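Long-range contacts in VIN1 (Oscarella pearsei, PDB 6BFI), which binds actin filaments and may play a role in cell-cell adhesion, as a sponge member of the vinculin/alpha-catenin family: residues 683-689 with 829-835; 279-283 with 621-625; 694-698 with 732-736. One frame throughout, in Å; residues are numbered along the deposited sequence.

Interaction 1. Residues 683-689 with 829-835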
loop_
_atom_site.group_PDB
_atom_site.type_symbol
_atom_site.label_atom_id
_atom_site.label_comp_id
_atom_site.label_asym_id
_atom_site.label_seq_id
_atom_site.Cartn_x
_atom_site.Cartn_y
_atom_site.Cartn_z
ATOM N N GLN A 683 4.711 24.072 -10.123
ATOM C CA GLN A 683 3.643 24.884 -9.555
ATOM C C GLN A 683 3.999 25.457 -8.189
ATOM O O GLN A 683 3.246 26.291 -7.671
ATOM C CB GLN A 683 2.353 24.066 -9.464
ATOM C CG GLN A 683 2.515 22.705 -8.812
ATOM C CD GLN A 683 1.228 21.900 -8.820
ATOM O OE1 GLN A 683 0.133 22.458 -8.759
ATOM N NE2 GLN A 683 1.356 20.580 -8.902
ATOM N N TRP A 684 5.120 25.043 -7.602
ATOM C CA TRP A 684 5.598 25.574 -6.334
ATOM C C TRP A 684 6.799 26.482 -6.570
ATOM O O TRP A 684 7.657 26.188 -7.409
ATOM C CB TRP A 684 5.995 24.448 -5.378
ATOM C CG TRP A 684 4.942 23.410 -5.197
ATOM C CD1 TRP A 684 4.816 22.244 -5.891
ATOM C CD2 TRP A 684 3.865 23.435 -4.254
ATOM N NE1 TRP A 684 3.726 21.542 -5.442
ATOM C CE2 TRP A 684 3.124 22.252 -4.436
ATOM C CE3 TRP A 684 3.456 24.344 -3.274
ATOM C CZ2 TRP A 684 1.997 21.953 -3.676
ATOM C CZ3 TRP A 684 2.335 24.046 -2.519
ATOM C CH2 TRP A 684 1.618 22.861 -2.725
ATOM N N ASP A 685 6.859 27.582 -5.822
ATOM C CA ASP A 685 8.032 28.442 -5.854
ATOM C C ASP A 685 9.166 27.802 -5.061
ATOM O O ASP A 685 8.940 27.033 -4.122
ATOM C CB ASP A 685 7.710 29.827 -5.292
ATOM C CG ASP A 685 7.469 29.809 -3.795
ATOM O OD1 ASP A 685 6.891 28.823 -3.295
ATOM O OD2 ASP A 685 7.861 30.783 -3.119
ATOM N N GLU A 686 10.398 28.132 -5.444
ATOM C CA GLU A 686 11.561 27.441 -4.899
ATOM C C GLU A 686 12.078 28.036 -3.597
ATOM O O GLU A 686 12.665 27.305 -2.792
ATOM C CB GLU A 686 12.698 27.427 -5.924
ATOM C CG GLU A 686 12.535 26.395 -7.022
ATOM C CD GLU A 686 13.868 25.922 -7.563
ATOM O OE1 GLU A 686 14.905 26.238 -6.941
ATOM O OE2 GLU A 686 13.882 25.234 -8.604
ATOM N N LYS A 687 11.890 29.335 -3.371
ATOM C CA LYS A 687 12.498 29.977 -2.211
ATOM C C LYS A 687 11.940 29.397 -0.917
ATOM O O LYS A 687 10.723 29.270 -0.746
ATOM C CB LYS A 687 12.284 31.492 -2.261
ATOM C CG LYS A 687 10.832 31.939 -2.313
ATOM C CD LYS A 687 10.720 33.436 -2.085
ATOM C CE LYS A 687 11.366 33.834 -0.768
ATOM N NZ LYS A 687 11.384 35.309 -0.579
ATOM N N GLY A 688 12.842 29.034 -0.007
ATOM C CA GLY A 688 12.448 28.400 1.235
ATOM C C GLY A 688 12.085 26.941 1.111
ATOM O O GLY A 688 11.477 26.386 2.032
ATOM N N ASN A 689 12.443 26.293 0.001
ATOM C CA ASN A 689 12.058 24.902 -0.232
ATOM C C ASN A 689 13.127 24.267 -1.118
ATOM O O ASN A 689 13.095 24.424 -2.342
ATOM C CB ASN A 689 10.679 24.817 -0.870
ATOM C CG ASN A 689 10.125 23.407 -0.883
ATOM O OD1 ASN A 689 10.868 22.430 -0.779
ATOM N ND2 ASN A 689 8.809 23.294 -1.017
ATOM N N SER A 829 10.485 25.527 8.872
ATOM C CA SER A 829 10.689 26.729 8.071
ATOM C C SER A 829 10.571 26.479 6.569
ATOM O O SER A 829 10.851 27.393 5.784
ATOM C CB SER A 829 12.054 27.346 8.386
ATOM O OG SER A 829 12.116 27.784 9.731
ATOM N N ILE A 830 10.172 25.276 6.149
ATOM C CA ILE A 830 10.008 25.002 4.728
ATOM C C ILE A 830 8.759 25.712 4.217
ATOM O O ILE A 830 7.773 25.892 4.946
ATOM C CB ILE A 830 9.946 23.485 4.465
ATOM C CG1 ILE A 830 10.277 23.178 3.004
ATOM C CG2 ILE A 830 8.578 22.918 4.832
ATOM C CD1 ILE A 830 10.323 21.700 2.691
ATOM N N LEU A 831 8.806 26.143 2.958
ATOM C CA LEU A 831 7.745 26.939 2.355
ATOM C C LEU A 831 6.988 26.094 1.340
ATOM O O LEU A 831 7.557 25.679 0.323
ATOM C CB LEU A 831 8.309 28.198 1.694
ATOM C CG LEU A 831 8.707 29.328 2.646
ATOM C CD1 LEU A 831 9.036 30.596 1.870
ATOM C CD2 LEU A 831 7.598 29.583 3.656
ATOM N N TRP A 832 5.710 25.843 1.619
ATOM C CA TRP A 832 4.842 25.151 0.675
ATOM C C TRP A 832 3.757 26.095 0.177
ATOM O O TRP A 832 2.564 25.858 0.397
ATOM C CB TRP A 832 4.225 23.905 1.313
ATOM C CG TRP A 832 5.186 22.765 1.443
ATOM C CD1 TRP A 832 5.887 22.407 2.555
ATOM C CD2 TRP A 832 5.557 21.833 0.417
ATOM N NE1 TRP A 832 6.669 21.309 2.291
ATOM C CE2 TRP A 832 6.485 20.937 0.985
ATOM C CE3 TRP A 832 5.194 21.670 -0.923
ATOM C CZ2 TRP A 832 7.055 19.893 0.259
ATOM C CZ3 TRP A 832 5.763 20.629 -1.643
ATOM C CH2 TRP A 832 6.682 19.756 -1.050
ATOM N N ARG A 833 4.164 27.168 -0.490
ATOM C CA ARG A 833 3.247 28.142 -1.061
ATOM C C ARG A 833 3.215 27.959 -2.573
ATOM O O ARG A 833 4.269 27.859 -3.210
ATOM C CB ARG A 833 3.667 29.570 -0.693
ATOM C CG ARG A 833 3.912 29.766 0.802
ATOM C CD ARG A 833 4.060 31.235 1.196
ATOM N NE ARG A 833 5.329 31.820 0.766
ATOM C CZ ARG A 833 5.789 32.995 1.186
ATOM N NH1 ARG A 833 5.088 33.712 2.054
ATOM N NH2 ARG A 833 6.953 33.455 0.746
ATOM N N LYS A 834 2.009 27.895 -3.134
ATOM C CA LYS A 834 1.861 27.762 -4.577
ATOM C C LYS A 834 2.478 28.963 -5.287
ATOM O O LYS A 834 2.461 30.089 -4.781
ATOM C CB LYS A 834 0.384 27.637 -4.950
ATOM C CG LYS A 834 0.053 26.449 -5.837
ATOM C CD LYS A 834 -0.166 25.188 -5.018
ATOM C CE LYS A 834 -0.701 24.056 -5.881
ATOM N NZ LYS A 834 -1.133 22.891 -5.060
ATOM N N LYS A 835 3.026 28.712 -6.473
ATOM C CA LYS A 835 3.717 29.751 -7.221
ATOM C C LYS A 835 2.743 30.846 -7.650
ATOM O O LYS A 835 1.526 30.649 -7.710
ATOM C CB LYS A 835 4.413 29.157 -8.445
ATOM C CG LYS A 835 5.684 29.877 -8.857
ATOM C CD LYS A 835 6.389 29.132 -9.976
ATOM C CE LYS A 835 7.820 29.607 -10.141
ATOM N NZ LYS A 835 8.554 28.798 -11.153
#
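W684 is held between two side chains of the C-terminal segment 829-835. On one face the indole of W832 meets it edge-on in a T-shaped stack, with the six-membered rings 5.2 Å apart between centroids and their planes at 88°. On the opposite face K834 makes a CH-pi contact, its CD 3.9 Å from the centroid of the W684 six-membered ring. A bend at chi2 (85°) carries the K834 chain across that ring, while R833 O sits at the ring edge near its plane. The W832 ring in turn receives N689, whose ND2 lies 3.7 Å above the centre of the indole.

Backbone hydrogen bonds pin both ends of the contact. K835 N donates to Q683 O at 2.7 Å, nearly straight (166°), and W684 and K834 form a single backbone bridge beside it. At the other end L831 N gives a 2.8 Å bond to G688 O from above the carbonyl plane. Lacking a side chain, G688, third in the type II turn E686-N689 closed by N689 N to E686 O, lets L831 CD1 approach K687 O (3.4 Å). N689 adds a weak bond from ND2 to L831 O (3.0 Å), while its OD1 makes weak bonds to L691 N and I692 N and so caps helix 690-710.

This is consistent with the C-terminal arm of a vinculin tail folded back on its helical bundle. The loop 683-689 joins helices 669-682 and 690-710; W684 rests on I692 of the second and on E815 of helix 786-817, and W832 touches S814 and E815 there.

Interaction 2. Residues 279-283 with 621-625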
loop_
_atom_site.group_PDB
_atom_site.type_symbol
_atom_site.label_atom_id
_atom_site.label_comp_id
_atom_site.label_asym_id
_atom_site.label_seq_id
_atom_site.Cartn_x
_atom_site.Cartn_y
_atom_site.Cartn_z
ATOM N N GLN A 279 -10.530 23.109 -6.456
ATOM C CA GLN A 279 -10.671 24.179 -5.474
ATOM C C GLN A 279 -9.641 25.279 -5.703
ATOM O O GLN A 279 -9.973 26.468 -5.646
ATOM C CB GLN A 279 -10.550 23.610 -4.059
ATOM C CG GLN A 279 -11.696 22.688 -3.655
ATOM C CD GLN A 279 -11.333 21.764 -2.502
ATOM O OE1 GLN A 279 -10.270 21.897 -1.894
ATOM N NE2 GLN A 279 -12.214 20.818 -2.204
ATOM N N ASP A 280 -8.389 24.906 -5.970
ATOM C CA ASP A 280 -7.352 25.910 -6.172
ATOM C C ASP A 280 -7.556 26.666 -7.479
ATOM O O ASP A 280 -7.318 27.880 -7.543
ATOM C CB ASP A 280 -5.970 25.258 -6.136
ATOM C CG ASP A 280 -5.476 25.025 -4.723
ATOM O OD1 ASP A 280 -6.300 25.095 -3.788
ATOM O OD2 ASP A 280 -4.265 24.769 -4.546
ATOM N N ALA A 281 -7.991 25.974 -8.534
ATOM C CA ALA A 281 -8.230 26.665 -9.796
ATOM C C ALA A 281 -9.456 27.565 -9.721
ATOM O O ALA A 281 -9.498 28.607 -10.382
ATOM C CB ALA A 281 -8.379 25.660 -10.935
ATOM N N LEU A 282 -10.462 27.186 -8.931
ATOM C CA LEU A 282 -11.627 28.053 -8.779
ATOM C C LEU A 282 -11.310 29.255 -7.896
ATOM O O LEU A 282 -11.762 30.370 -8.171
ATOM C CB LEU A 282 -12.805 27.262 -8.213
ATOM C CG LEU A 282 -13.583 26.410 -9.219
ATOM C CD1 LEU A 282 -14.693 25.634 -8.525
ATOM C CD2 LEU A 282 -14.147 27.288 -10.324
ATOM N N ALA A 283 -10.533 29.044 -6.829
ATOM C CA ALA A 283 -10.178 30.144 -5.939
ATOM C C ALA A 283 -9.324 31.185 -6.648
ATOM O O ALA A 283 -9.321 32.357 -6.253
ATOM C CB ALA A 283 -9.453 29.610 -4.705
ATOM N N ARG A 621 -5.085 20.780 3.875
ATOM C CA ARG A 621 -4.304 21.430 2.836
ATOM C C ARG A 621 -4.057 22.888 3.206
ATOM O O ARG A 621 -4.648 23.410 4.155
ATOM C CB ARG A 621 -5.039 21.311 1.504
ATOM C CG ARG A 621 -6.382 20.613 1.612
ATOM C CD ARG A 621 -7.127 20.626 0.293
ATOM N NE ARG A 621 -7.491 21.975 -0.130
ATOM C CZ ARG A 621 -6.831 22.676 -1.046
ATOM N NH1 ARG A 621 -5.765 22.158 -1.644
ATOM N NH2 ARG A 621 -7.237 23.897 -1.366
ATOM N N PRO A 622 -3.167 23.573 2.489
ATOM C CA PRO A 622 -3.034 25.011 2.685
ATOM C C PRO A 622 -4.355 25.710 2.413
ATOM O O PRO A 622 -5.191 25.211 1.639
ATOM C CB PRO A 622 -1.959 25.412 1.664
ATOM C CG PRO A 622 -1.833 24.243 0.731
ATOM C CD PRO A 622 -2.138 23.053 1.572
ATOM N N PRO A 623 -4.583 26.868 3.037
ATOM C CA PRO A 623 -5.887 27.533 2.894
ATOM C C PRO A 623 -6.110 28.122 1.511
ATOM O O PRO A 623 -5.253 28.006 0.629
ATOM C CB PRO A 623 -5.833 28.628 3.966
ATOM C CG PRO A 623 -4.379 28.936 4.096
ATOM C CD PRO A 623 -3.666 27.625 3.905
ATOM N N LEU A 624 -7.261 28.754 1.315
ATOM C CA LEU A 624 -7.609 29.391 0.057
ATOM C C LEU A 624 -7.201 30.855 0.066
ATOM O O LEU A 624 -7.014 31.456 1.128
ATOM C CB LEU A 624 -9.115 29.290 -0.192
ATOM C CG LEU A 624 -9.770 27.935 -0.454
ATOM C CD1 LEU A 624 -8.959 27.121 -1.451
ATOM C CD2 LEU A 624 -9.978 27.178 0.845
ATOM N N PRO A 625 -7.046 31.459 -1.104
ATOM C CA PRO A 625 -6.958 32.917 -1.192
ATOM C C PRO A 625 -8.352 33.528 -1.069
ATOM O O PRO A 625 -9.346 32.834 -0.864
ATOM C CB PRO A 625 -6.357 33.148 -2.579
ATOM C CG PRO A 625 -6.791 31.961 -3.369
ATOM C CD PRO A 625 -6.794 30.809 -2.403
#
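R621 and D280 approach from opposite directions and form a salt bridge between the last turn of helix 268-283 and a proline-rich linker, 621-625, of the kind that joins head and tail in vinculins. R621 NH2 donates to D280 OD1 at 2.9 Å, on the syn side of the carboxylate. The oxygen lies close to the guanidinium plane, although the two flat groups are turned 56° against each other. Q279 comes over one face of the guanidinium: its OE1 is 3.3 Å from R621 NE, at an angle too poor for a hydrogen bond, and its NE2 is taken by E361 of helix 344-375. A turn at chi3 (-65°) swings the R621 guanidinium round to these two partners. Were R621 an alanine, the D280 carboxylate would be likely to lose its close positive mate, since K834 offers D280 OD2 only a long, weak ion pair. Beside the charges, L624 CD1 lies in plane at the guanidinium edge and touches A283 CB at 4.1 Å. P625 O is hydrogen-bonded to H351 NE2, and the P625 ring sets its CD 3.7 Å from A283 CB.

Interaction 3. Residues 694-698 with 732-736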
loop_
_atom_site.group_PDB
_atom_site.type_symbol
_atom_site.label_atom_id
_atom_site.label_comp_id
_atom_site.label_asym_id
_atom_site.label_seq_id
_atom_site.Cartn_x
_atom_site.Cartn_y
_atom_site.Cartn_z
ATOM N N LEU A 694 15.754 20.334 -5.662
ATOM C CA LEU A 694 16.339 19.038 -5.994
ATOM C C LEU A 694 15.504 18.306 -7.035
ATOM O O LEU A 694 16.048 17.668 -7.945
ATOM C CB LEU A 694 16.481 18.180 -4.737
ATOM C CG LEU A 694 17.263 18.744 -3.549
ATOM C CD1 LEU A 694 17.471 17.670 -2.493
ATOM C CD2 LEU A 694 18.593 19.332 -3.996
ATOM N N VAL A 695 14.178 18.391 -6.919
ATOM C CA VAL A 695 13.312 17.651 -7.831
ATOM C C VAL A 695 13.356 18.256 -9.231
ATOM O O VAL A 695 13.408 17.531 -10.231
ATOM C CB VAL A 695 11.880 17.596 -7.276
ATOM C CG1 VAL A 695 10.955 17.024 -8.310
ATOM C CG2 VAL A 695 11.839 16.750 -6.014
ATOM N N LYS A 696 13.334 19.588 -9.328
ATOM C CA LYS A 696 13.446 20.232 -10.634
ATOM C C LYS A 696 14.777 19.897 -11.294
ATOM O O LYS A 696 14.826 19.545 -12.480
ATOM C CB LYS A 696 13.280 21.745 -10.493
ATOM C CG LYS A 696 11.871 22.249 -10.753
ATOM C CD LYS A 696 11.804 23.761 -10.614
ATOM C CE LYS A 696 10.451 24.299 -11.036
ATOM N NZ LYS A 696 10.357 25.778 -10.863
ATOM N N GLN A 697 15.871 19.997 -10.534
ATOM C CA GLN A 697 17.179 19.626 -11.068
ATOM C C GLN A 697 17.186 18.179 -11.549
ATOM O O GLN A 697 17.730 17.872 -12.619
ATOM C CB GLN A 697 18.254 19.848 -10.003
ATOM C CG GLN A 697 19.682 19.627 -10.479
ATOM C CD GLN A 697 20.279 20.847 -11.159
ATOM O OE1 GLN A 697 19.564 21.674 -11.730
ATOM N NE2 GLN A 697 21.599 20.969 -11.093
ATOM N N MET A 698 16.568 17.279 -10.780
ATOM C CA MET A 698 16.510 15.876 -11.177
ATOM C C MET A 698 15.719 15.698 -12.466
ATOM O O MET A 698 16.068 14.864 -13.309
ATOM C CB MET A 698 15.904 15.041 -10.050
ATOM C CG MET A 698 16.014 13.541 -10.257
ATOM S SD MET A 698 15.419 12.605 -8.836
ATOM C CE MET A 698 16.259 13.455 -7.501
ATOM N N ASN A 732 21.615 12.861 -6.981
ATOM C CA ASN A 732 20.455 13.697 -6.685
ATOM C C ASN A 732 19.390 12.916 -5.927
ATOM O O ASN A 732 18.763 13.447 -5.004
ATOM C CB ASN A 732 19.879 14.274 -7.977
ATOM C CG ASN A 732 20.289 15.714 -8.205
ATOM O OD1 ASN A 732 21.282 16.185 -7.649
ATOM N ND2 ASN A 732 19.520 16.424 -9.022
ATOM N N ALA A 733 19.174 11.653 -6.301
ATOM C CA ALA A 733 18.220 10.821 -5.575
ATOM C C ALA A 733 18.682 10.552 -4.150
ATOM O O ALA A 733 17.852 10.469 -3.237
ATOM C CB ALA A 733 17.998 9.505 -6.319
ATOM N N GLN A 734 19.994 10.416 -3.938
ATOM C CA GLN A 734 20.512 10.284 -2.580
ATOM C C GLN A 734 20.164 11.510 -1.745
ATOM O O GLN A 734 19.609 11.392 -0.644
ATOM C CB GLN A 734 22.027 10.072 -2.605
ATOM C CG GLN A 734 22.483 8.804 -3.307
ATOM C CD GLN A 734 23.990 8.622 -3.245
ATOM O OE1 GLN A 734 24.697 9.403 -2.606
ATOM N NE2 GLN A 734 24.489 7.588 -3.913
ATOM N N GLU A 735 20.481 12.702 -2.261
ATOM C CA GLU A 735 20.185 13.923 -1.515
ATOM C C GLU A 735 18.687 14.075 -1.271
ATOM O O GLU A 735 18.265 14.502 -0.187
ATOM C CB GLU A 735 20.742 15.136 -2.259
ATOM C CG GLU A 735 22.260 15.218 -2.238
ATOM C CD GLU A 735 22.804 16.265 -3.189
ATOM O OE1 GLU A 735 22.104 16.606 -4.164
ATOM O OE2 GLU A 735 23.934 16.747 -2.959
ATOM N N LEU A 736 17.867 13.720 -2.264
ATOM C CA LEU A 736 16.419 13.773 -2.089
ATOM C C LEU A 736 15.966 12.839 -0.974
ATOM O O LEU A 736 15.087 13.191 -0.178
ATOM C CB LEU A 736 15.715 13.417 -3.398
ATOM C CG LEU A 736 14.192 13.301 -3.313
ATOM C CD1 LEU A 736 13.559 14.669 -3.099
ATOM C CD2 LEU A 736 13.620 12.624 -4.551
#
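M698 and N732 pack across a pair of antiparallel neighbours, helices 690-710 and 718-745, in what is probably the vinculin-type tail bundle. The axes of the two segments run 161° apart in direction and come within 10.0 Å, and no hydrogen bond joins them, so the fit rests on side-chain shape.

M698 reaches across with its terminal methyl. CG lies opposite the backbone N and chi2 is also extended, which carries SD out obliquely rather than straight at the second helix; a turn at chi3 (-48°) then brings CE back against the backbone of N732. The methyl is 3.5 Å from N732 O and also touches N732 CB and L736 CD2, thus bridging one helical turn.

L694, one turn back along its helix, points its CD1 at the backbone between E735 and L736, 4.0 Å from L736 N, and brushes the CB of E735. V695 joins from the flank, its CG2 meeting L736 CD1. With CG extended away from its own backbone N, L736 splits its two methyls between partners: CD1 goes to V695 and CD2 to M698. V807 of helix 786-817 touches V695, M698 and L736, so this apolar side of the contact faces helix 786-817.

The polar side of the contact is the N732 amide. Its chi1 of -101° lies away from the usual staggered values and brings the ND2 end of the amide against the CB and CG of Q697, the two side chains crossing at about a right angle. Q697 turns its own OE1 to R700 and presents aliphatic carbon here, with CG 3.5 Å from N732 ND2.

Overall arrangement
Along the chain, interaction 2 comes first; the two helices of interaction 3 lie wholly between the segments of interaction 1. Interactions 1 and 3, with centres about 16 Å apart, share the bundle of helices 669-682, 690-710, 718-745 and 786-817: interaction 1 lays the C-terminal segment over the loop before helix 690-710, and interaction 3 is a buried helix-helix contact. They meet where K696 and K835, like charges, both lie near D682, with E686 packed on K696. Interaction 2, about 15 Å from interaction 1 between centres, brings D280 near K834. Interactions 2 and 3, about 28 Å apart between centres, do not touch. The C-terminal segment thus lies where the probable tail bundle adjoins helix 268-283.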